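Local coordinates for MHC class I-like protein MILL2 (Mus musculus, PDB 6A97), which binds to heparan sulfate proteoglycans on the surface of fibroblasts, as a GPI-anchored member of the MHC class I family, at residues W131-G134 against N139-T142; L141-D144 against T149-V152; L25-R30 against K175-D180. All coordinates share one frame; numbering follows the deposited sequence.

Contact 1 (W131-G134 against N139-T142); sequences WHLG and NFLT
His132 and Thr142 lie side by side on one face of the sheet, pointing the same way, with the imidazole turned edge-on to the hydroxyl. ND1 of His132 donates to OG1 of Thr142 over 3.0 Å; the bond is nearly straight (167° at the hydrogen), and the oxygen sits only 3° out of the ring plane. Thr142 turns OG1 beside its own backbone N (chi1 -67°); the same turn leaves CG2 near the ring but out of its plane, 3.4 Å from His132 ND1. On the other face Leu133 and Leu141 converge at a slant through their CD1 methyls, 3.7 Å apart. Phe140 joins them: its CD2 reaches CB of Leu133 at 3.8 Å, while CG of Leu141 sits over the centre of its ring. Phe140 and Leu141 both face Leu133, and the register slips by one residue before Gly134: a classic beta bulge between antiparallel strands. Leu133 O accordingly receives two amides, a weak bond from Phe140 N and one from Leu141 N (3.3 Å). Leu133 N returns a straighter bond to Leu141 O (2.9 Å). Beyond the hairpin, Trp164 meets the Phe140 ring edge-to-face, and Asp153 OD2 also binds Thr142 OG1. With ND1 as donor, OG1 accepts from His132 and would probably turn its own proton to Asp153, whose charge may polarise the hydroxyl.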
loop_
_atom_site.group_PDB
_atom_site.type_symbol
_atom_site.label_atom_id
_atom_site.label_comp_id
_atom_site.label_asym_id
_atom_site.label_seq_id
_atom_site.Cartn_x
_atom_site.Cartn_y
_atom_site.Cartn_z
ATOM N N TRP A 131 9.381 -11.306 -25.202
ATOM C CA TRP A 131 9.627 -10.358 -26.285
ATOM C C TRP A 131 8.306 -9.920 -26.912
ATOM O O TRP A 131 7.596 -10.725 -27.519
ATOM C CB TRP A 131 10.549 -10.974 -27.337
ATOM C CG TRP A 131 11.104 -10.001 -28.337
ATOM C CD1 TRP A 131 10.513 -8.859 -28.795
ATOM C CD2 TRP A 131 12.380 -10.079 -28.989
ATOM N NE1 TRP A 131 11.336 -8.227 -29.697
ATOM C CE2 TRP A 131 12.488 -8.956 -29.833
ATOM C CE3 TRP A 131 13.439 -10.993 -28.941
ATOM C CZ2 TRP A 131 13.613 -8.722 -30.629
ATOM C CZ3 TRP A 131 14.555 -10.759 -29.732
ATOM C CH2 TRP A 131 14.631 -9.635 -30.565
ATOM N N HIS A 132 7.983 -8.638 -26.753
ATOM C CA HIS A 132 6.764 -8.072 -27.322
ATOM C C HIS A 132 7.079 -6.906 -28.248
ATOM O O HIS A 132 8.012 -6.144 -27.999
ATOM C CB HIS A 132 5.818 -7.593 -26.218
ATOM C CG HIS A 132 5.580 -8.600 -25.136
ATOM N ND1 HIS A 132 4.613 -9.579 -25.225
ATOM C CD2 HIS A 132 6.182 -8.775 -23.935
ATOM C CE1 HIS A 132 4.633 -10.315 -24.128
ATOM N NE2 HIS A 132 5.577 -9.850 -23.330
ATOM N N LEU A 133 6.306 -6.773 -29.320
ATOM C CA LEU A 133 6.389 -5.598 -30.176
ATOM C C LEU A 133 5.100 -4.798 -30.070
ATOM O O LEU A 133 4.017 -5.361 -29.888
ATOM C CB LEU A 133 6.646 -5.986 -31.634
ATOM C CG LEU A 133 7.895 -6.807 -31.955
ATOM C CD1 LEU A 133 7.909 -7.179 -33.423
ATOM C CD2 LEU A 133 9.134 -6.017 -31.602
ATOM N N GLY A 134 5.221 -3.484 -30.191
ATOM C CA GLY A 134 4.071 -2.603 -30.159
ATOM C C GLY A 134 4.103 -1.688 -31.361
ATOM O O GLY A 134 5.169 -1.230 -31.779
ATOM N N ASN A 139 -0.608 -3.346 -28.697
ATOM C CA ASN A 139 -0.012 -4.671 -28.857
ATOM C C ASN A 139 0.050 -5.049 -30.328
ATOM O O ASN A 139 -0.877 -4.769 -31.085
ATOM C CB ASN A 139 -0.802 -5.733 -28.084
ATOM C CG ASN A 139 -0.741 -5.530 -26.589
ATOM O OD1 ASN A 139 0.109 -4.799 -26.085
ATOM N ND2 ASN A 139 -1.638 -6.188 -25.866
ATOM N N PHE A 140 1.152 -5.674 -30.725
ATOM C CA PHE A 140 1.411 -5.982 -32.129
ATOM C C PHE A 140 1.768 -7.459 -32.248
ATOM O O PHE A 140 0.974 -8.259 -32.741
ATOM C CB PHE A 140 2.535 -5.085 -32.669
ATOM C CG PHE A 140 2.964 -5.396 -34.083
ATOM C CD1 PHE A 140 2.091 -5.979 -34.991
ATOM C CD2 PHE A 140 4.254 -5.095 -34.504
ATOM C CE1 PHE A 140 2.495 -6.259 -36.285
ATOM C CE2 PHE A 140 4.663 -5.370 -35.801
ATOM C CZ PHE A 140 3.782 -5.955 -36.691
ATOM N N LEU A 141 2.956 -7.818 -31.775
ATOM C CA LEU A 141 3.385 -9.212 -31.773
ATOM C C LEU A 141 3.855 -9.644 -30.390
ATOM O O LEU A 141 4.260 -8.819 -29.569
ATOM C CB LEU A 141 4.502 -9.437 -32.796
ATOM C CG LEU A 141 4.232 -9.027 -34.247
ATOM C CD1 LEU A 141 5.447 -9.304 -35.117
ATOM C CD2 LEU A 141 3.003 -9.741 -34.809
ATOM N N THR A 142 3.801 -10.944 -30.137
ATOM C CA THR A 142 4.301 -11.511 -28.893
ATOM C C THR A 142 4.955 -12.850 -29.187
ATOM O O THR A 142 4.362 -13.698 -29.857
ATOM C CB THR A 142 3.176 -11.705 -27.854
ATOM O OG1 THR A 142 2.687 -10.427 -27.428
ATOM C CG2 THR A 142 3.687 -12.486 -26.642
#

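Contact 2 (L141-D144 against T149-V152)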
loop_
_atom_site.group_PDB
_atom_site.type_symbol
_atom_site.label_atom_id
_atom_site.label_comp_id
_atom_site.label_asym_id
_atom_site.label_seq_id
_atom_site.Cartn_x
_atom_site.Cartn_y
_atom_site.Cartn_z
ATOM N N LEU A 141 2.956 -7.818 -31.775
ATOM C CA LEU A 141 3.385 -9.212 -31.773
ATOM C C LEU A 141 3.855 -9.644 -30.390
ATOM O O LEU A 141 4.260 -8.819 -29.569
ATOM C CB LEU A 141 4.502 -9.437 -32.796
ATOM C CG LEU A 141 4.232 -9.027 -34.247
ATOM C CD1 LEU A 141 5.447 -9.304 -35.117
ATOM C CD2 LEU A 141 3.003 -9.741 -34.809
ATOM N N THR A 142 3.801 -10.944 -30.137
ATOM C CA THR A 142 4.301 -11.511 -28.893
ATOM C C THR A 142 4.955 -12.850 -29.187
ATOM O O THR A 142 4.362 -13.698 -29.857
ATOM C CB THR A 142 3.176 -11.705 -27.854
ATOM O OG1 THR A 142 2.687 -10.427 -27.428
ATOM C CG2 THR A 142 3.687 -12.486 -26.642
ATOM N N PHE A 143 6.174 -13.047 -28.699
ATOM C CA PHE A 143 6.860 -14.308 -28.941
ATOM C C PHE A 143 6.415 -15.358 -27.928
ATOM O O PHE A 143 6.533 -15.164 -26.719
ATOM C CB PHE A 143 8.380 -14.128 -28.893
ATOM C CG PHE A 143 9.141 -15.360 -29.292
ATOM C CD1 PHE A 143 9.232 -15.731 -30.624
ATOM C CD2 PHE A 143 9.755 -16.152 -28.336
ATOM C CE1 PHE A 143 9.920 -16.869 -30.996
ATOM C CE2 PHE A 143 10.451 -17.291 -28.702
ATOM C CZ PHE A 143 10.533 -17.649 -30.033
ATOM N N ASP A 144 5.895 -16.471 -28.434
ATOM C CA ASP A 144 5.392 -17.536 -27.572
ATOM C C ASP A 144 6.532 -18.453 -27.140
ATOM O O ASP A 144 7.057 -19.222 -27.944
ATOM C CB ASP A 144 4.301 -18.333 -28.290
ATOM C CG ASP A 144 3.535 -19.255 -27.355
ATOM O OD1 ASP A 144 2.293 -19.129 -27.289
ATOM O OD2 ASP A 144 4.168 -20.105 -26.690
ATOM N N THR A 149 7.092 -19.449 -31.621
ATOM C CA THR A 149 6.589 -18.753 -32.799
ATOM C C THR A 149 5.985 -17.421 -32.364
ATOM O O THR A 149 5.629 -17.242 -31.198
ATOM C CB THR A 149 5.532 -19.598 -33.559
ATOM O OG1 THR A 149 5.953 -20.967 -33.608
ATOM C CG2 THR A 149 5.330 -19.087 -34.981
ATOM N N TRP A 150 5.872 -16.488 -33.298
ATOM C CA TRP A 150 5.280 -15.191 -33.010
ATOM C C TRP A 150 3.752 -15.208 -33.058
ATOM O O TRP A 150 3.139 -15.733 -33.992
ATOM C CB TRP A 150 5.820 -14.150 -33.984
ATOM C CG TRP A 150 7.243 -13.790 -33.709
ATOM C CD1 TRP A 150 8.355 -14.336 -34.286
ATOM C CD2 TRP A 150 7.712 -12.809 -32.779
ATOM N NE1 TRP A 150 9.488 -13.747 -33.777
ATOM C CE2 TRP A 150 9.123 -12.808 -32.849
ATOM C CE3 TRP A 150 7.079 -11.926 -31.896
ATOM C CZ2 TRP A 150 9.910 -11.961 -32.066
ATOM C CZ3 TRP A 150 7.862 -11.083 -31.121
ATOM C CH2 TRP A 150 9.264 -11.105 -31.213
ATOM N N THR A 151 3.146 -14.619 -32.036
ATOM C CA THR A 151 1.703 -14.457 -31.986
ATOM C C THR A 151 1.314 -13.050 -32.420
ATOM O O THR A 151 1.882 -12.071 -31.936
ATOM C CB THR A 151 1.163 -14.723 -30.569
ATOM O OG1 THR A 151 1.505 -16.054 -30.169
ATOM C CG2 THR A 151 -0.354 -14.548 -30.519
ATOM N N VAL A 152 0.357 -12.942 -33.338
ATOM C CA VAL A 152 -0.218 -11.638 -33.663
ATOM C C VAL A 152 -1.298 -11.287 -32.632
ATOM O O VAL A 152 -2.276 -12.016 -32.474
ATOM C CB VAL A 152 -0.809 -11.616 -35.075
ATOM C CG1 VAL A 152 -1.524 -10.302 -35.328
ATOM C CG2 VAL A 152 0.288 -11.842 -36.103
#
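Thr142 O takes the shortest bond of this hairpin, from Thr151 N at 2.7 Å and nearly straight. Thr142 N returns a bond to Thr151 O at 2.9 Å, and the reciprocal bonds make the threonines a hydrogen-bonded antiparallel pair. Thr151 O also accepts a CA-H contact from Leu141 CA. On the face away from the threonine side chains Phe143 and Trp150 cross at about a right angle. CB of Phe143 lies over the six-membered ring of the indole, 3.8 Å from its centroid and 10° off the normal: a CH-pi contact. With CG anti to the backbone N (chi1 -173°), the Phe143 ring is sent on to turn its edge to the indole face, planes at 66°, and CD1 stands over that face near its rim, 3.7 Å from Trp150 CE2. CB of Leu141 approaches Trp150 CE3 obliquely, while its CD2 meets Val152 CG2 at 3.7 Å. Trp150 NE1 is bonded to Pro169 O, which would help hold the indole's orientation, and Val174 of helix 171-193 packs on both aromatics. Such a two-stranded antiparallel hairpin forms the outer edge of the alpha-2 half of the MHC class I platform, beneath its helices.

Contact 3 (L25-R30 against K175-D180)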
loop_
_atom_site.group_PDB
_atom_site.type_symbol
_atom_site.label_atom_id
_atom_site.label_comp_id
_atom_site.label_asym_id
_atom_site.label_seq_id
_atom_site.Cartn_x
_atom_site.Cartn_y
_atom_site.Cartn_z
ATOM N N LEU A 25 15.756 -8.369 -16.232
ATOM C CA LEU A 25 16.452 -7.525 -17.193
ATOM C C LEU A 25 15.475 -7.183 -18.306
ATOM O O LEU A 25 14.878 -8.077 -18.899
ATOM C CB LEU A 25 17.687 -8.227 -17.756
ATOM C CG LEU A 25 18.332 -7.606 -18.999
ATOM C CD1 LEU A 25 18.750 -6.171 -18.731
ATOM C CD2 LEU A 25 19.524 -8.432 -19.465
ATOM N N ARG A 26 15.296 -5.896 -18.580
ATOM C CA ARG A 26 14.334 -5.474 -19.592
ATOM C C ARG A 26 14.918 -4.434 -20.536
ATOM O O ARG A 26 15.491 -3.436 -20.100
ATOM C CB ARG A 26 13.069 -4.916 -18.938
ATOM C CG ARG A 26 12.016 -4.447 -19.941
ATOM C CD ARG A 26 10.811 -3.840 -19.231
ATOM N NE ARG A 26 10.123 -4.811 -18.381
ATOM C CZ ARG A 26 9.079 -5.543 -18.768
ATOM N NH1 ARG A 26 8.517 -6.397 -17.921
ATOM N NH2 ARG A 26 8.594 -5.423 -19.996
ATOM N N TYR A 27 14.766 -4.684 -21.831
ATOM C CA TYR A 27 15.161 -3.747 -22.871
ATOM C C TYR A 27 13.918 -3.071 -23.407
ATOM O O TYR A 27 13.030 -3.748 -23.926
ATOM C CB TYR A 27 15.879 -4.456 -24.024
ATOM C CG TYR A 27 17.122 -5.233 -23.653
ATOM C CD1 TYR A 27 17.028 -6.510 -23.104
ATOM C CD2 TYR A 27 18.390 -4.710 -23.896
ATOM C CE1 TYR A 27 18.161 -7.237 -22.786
ATOM C CE2 TYR A 27 19.533 -5.429 -23.581
ATOM C CZ TYR A 27 19.413 -6.690 -23.025
ATOM O OH TYR A 27 20.540 -7.413 -22.707
ATOM N N ASN A 28 13.833 -1.753 -23.270
ATOM C CA ASN A 28 12.771 -0.994 -23.915
ATOM C C ASN A 28 13.328 -0.307 -25.155
ATOM O O ASN A 28 14.156 0.602 -25.056
ATOM C CB ASN A 28 12.156 0.022 -22.953
ATOM C CG ASN A 28 11.091 -0.598 -22.063
ATOM O OD1 ASN A 28 10.910 -1.811 -22.057
ATOM N ND2 ASN A 28 10.383 0.233 -21.312
ATOM N N VAL A 29 12.885 -0.764 -26.322
ATOM C CA VAL A 29 13.423 -0.291 -27.591
ATOM C C VAL A 29 12.370 0.490 -28.357
ATOM O O VAL A 29 11.202 0.095 -28.408
ATOM C CB VAL A 29 13.918 -1.467 -28.470
ATOM C CG1 VAL A 29 14.518 -0.961 -29.769
ATOM C CG2 VAL A 29 14.925 -2.321 -27.715
ATOM N N ARG A 30 12.774 1.601 -28.959
ATOM C CA ARG A 30 11.858 2.358 -29.800
ATOM C C ARG A 30 12.575 2.966 -31.001
ATOM O O ARG A 30 13.658 3.526 -30.858
ATOM C CB ARG A 30 11.175 3.454 -28.986
ATOM C CG ARG A 30 10.399 4.440 -29.828
ATOM C CD ARG A 30 9.495 5.296 -28.969
ATOM N NE ARG A 30 10.251 6.067 -27.990
ATOM C CZ ARG A 30 10.644 7.325 -28.173
ATOM N NH1 ARG A 30 10.346 7.957 -29.302
ATOM N NH2 ARG A 30 11.322 7.955 -27.219
ATOM N N LYS A 175 15.408 -17.191 -29.498
ATOM C CA LYS A 175 15.525 -18.091 -28.359
ATOM C C LYS A 175 16.942 -18.086 -27.783
ATOM O O LYS A 175 17.109 -18.153 -26.569
ATOM C CB LYS A 175 15.093 -19.515 -28.743
ATOM C CG LYS A 175 16.219 -20.535 -28.841
ATOM C CD LYS A 175 15.679 -21.952 -28.955
ATOM C CE LYS A 175 14.973 -22.371 -27.670
ATOM N NZ LYS A 175 14.440 -23.758 -27.747
ATOM N N THR A 176 17.960 -17.986 -28.636
ATOM C CA THR A 176 19.329 -17.945 -28.130
ATOM C C THR A 176 19.527 -16.670 -27.322
ATOM O O THR A 176 20.095 -16.699 -26.229
ATOM C CB THR A 176 20.385 -18.012 -29.255
ATOM O OG1 THR A 176 20.238 -16.885 -30.126
ATOM C CG2 THR A 176 20.253 -19.306 -30.049
ATOM N N PHE A 177 19.031 -15.556 -27.848
ATOM C CA PHE A 177 19.154 -14.285 -27.142
ATOM C C PHE A 177 18.423 -14.303 -25.798
ATOM O O PHE A 177 18.973 -13.872 -24.786
ATOM C CB PHE A 177 18.633 -13.130 -27.996
ATOM C CG PHE A 177 18.903 -11.779 -27.399
ATOM C CD1 PHE A 177 20.115 -11.145 -27.611
ATOM C CD2 PHE A 177 17.954 -11.153 -26.607
ATOM C CE1 PHE A 177 20.373 -9.904 -27.052
ATOM C CE2 PHE A 177 18.207 -9.915 -26.046
ATOM C CZ PHE A 177 19.417 -9.288 -26.271
ATOM N N LEU A 178 17.192 -14.804 -25.783
ATOM C CA LEU A 178 16.404 -14.793 -24.553
ATOM C C LEU A 178 16.838 -15.854 -23.545
ATOM O O LEU A 178 16.753 -15.631 -22.338
ATOM C CB LEU A 178 14.916 -14.973 -24.862
ATOM C CG LEU A 178 14.219 -13.850 -25.629
ATOM C CD1 LEU A 178 12.742 -14.166 -25.779
ATOM C CD2 LEU A 178 14.417 -12.513 -24.922
ATOM N N ASP A 179 17.294 -17.004 -24.034
ATOM C CA ASP A 179 17.636 -18.116 -23.149
ATOM C C ASP A 179 19.105 -18.132 -22.735
ATOM O O ASP A 179 19.443 -18.649 -21.672
ATOM C CB ASP A 179 17.288 -19.454 -23.809
ATOM C CG ASP A 179 15.809 -19.591 -24.115
ATOM O OD1 ASP A 179 15.080 -18.583 -23.999
ATOM O OD2 ASP A 179 15.378 -20.706 -24.479
ATOM N N ASP A 180 19.979 -17.582 -23.572
ATOM C CA ASP A 180 21.414 -17.656 -23.304
ATOM C C ASP A 180 22.073 -16.292 -23.093
ATOM O O ASP A 180 22.771 -16.084 -22.099
ATOM C CB ASP A 180 22.128 -18.391 -24.440
ATOM C CG ASP A 180 21.561 -19.775 -24.687
ATOM O OD1 ASP A 180 20.987 -20.362 -23.743
ATOM O OD2 ASP A 180 21.694 -20.280 -25.821
#
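Tyr27 and Phe177 approach from opposite directions, one from strand 23-31 and the other from helix 171-193, and meet through the ends of their rings. CZ of Phe177 lies 4.2 Å from both CZ and OH of Tyr27. The ring centroids are 5.8 Å apart and the planes are inclined at 56°, an oblique pairing. Phe177 reaches inward because its CG is anti to the backbone N (chi1 -172°), which swings the ring off the helix toward the sheet. Tyr27 places its CG beside its own N instead (chi1 -58°), and its phenol rises from the strand to meet it. These two buried rings account for the whole 70 Å² covered between the segments. The rings are further covered by neighbours: Leu117 of strand 113-121 touches both, while Ile46 and His185 pack on Tyr27.

The remainder is looser. Leu25 points toward the helix, yet its side chain stays 6.9 Å from the nearest atom of 175-180 and packs instead on Cys182, Leu186 and Tyr189, farther along the same helix. On the far side of that helix Asp179 and Asp180 are exposed. On the other face of the strand, Asn28 OD1 and Arg26 NH2 both bond Thr116 OG1, and Asn28 and Arg30 pack against aromatic side chains of another protein's chain. Strand and helix are thus joined by nonpolar van der Waals contact at the ring ends, which also takes in the Tyr27 hydroxyl, and no hydrogen bond fixes the helix to the strand here.

Overall arrangement
Contacts 1 and 2 share Leu141 and Thr142 on strand 138-144, which pairs with 127-135 on one side and with the outermost strand 149-152 on the other; their centres lie 7 Å apart. Contact 1 is the more buried, contact 2 only partly so, at the sheet edge. Both rest on backbone hydrogen bonds, contact 1 interrupted by a bulge and contact 2 in regular register with an aromatic pair. Contact 3, also buried, instead joins the same sheet to helix 171-193 without a hydrogen bond. Its two segments enclose the others along the chain, and Leu178 CD1 packs on Trp131 CB at 4.2 Å, linking contacts 3 and 1.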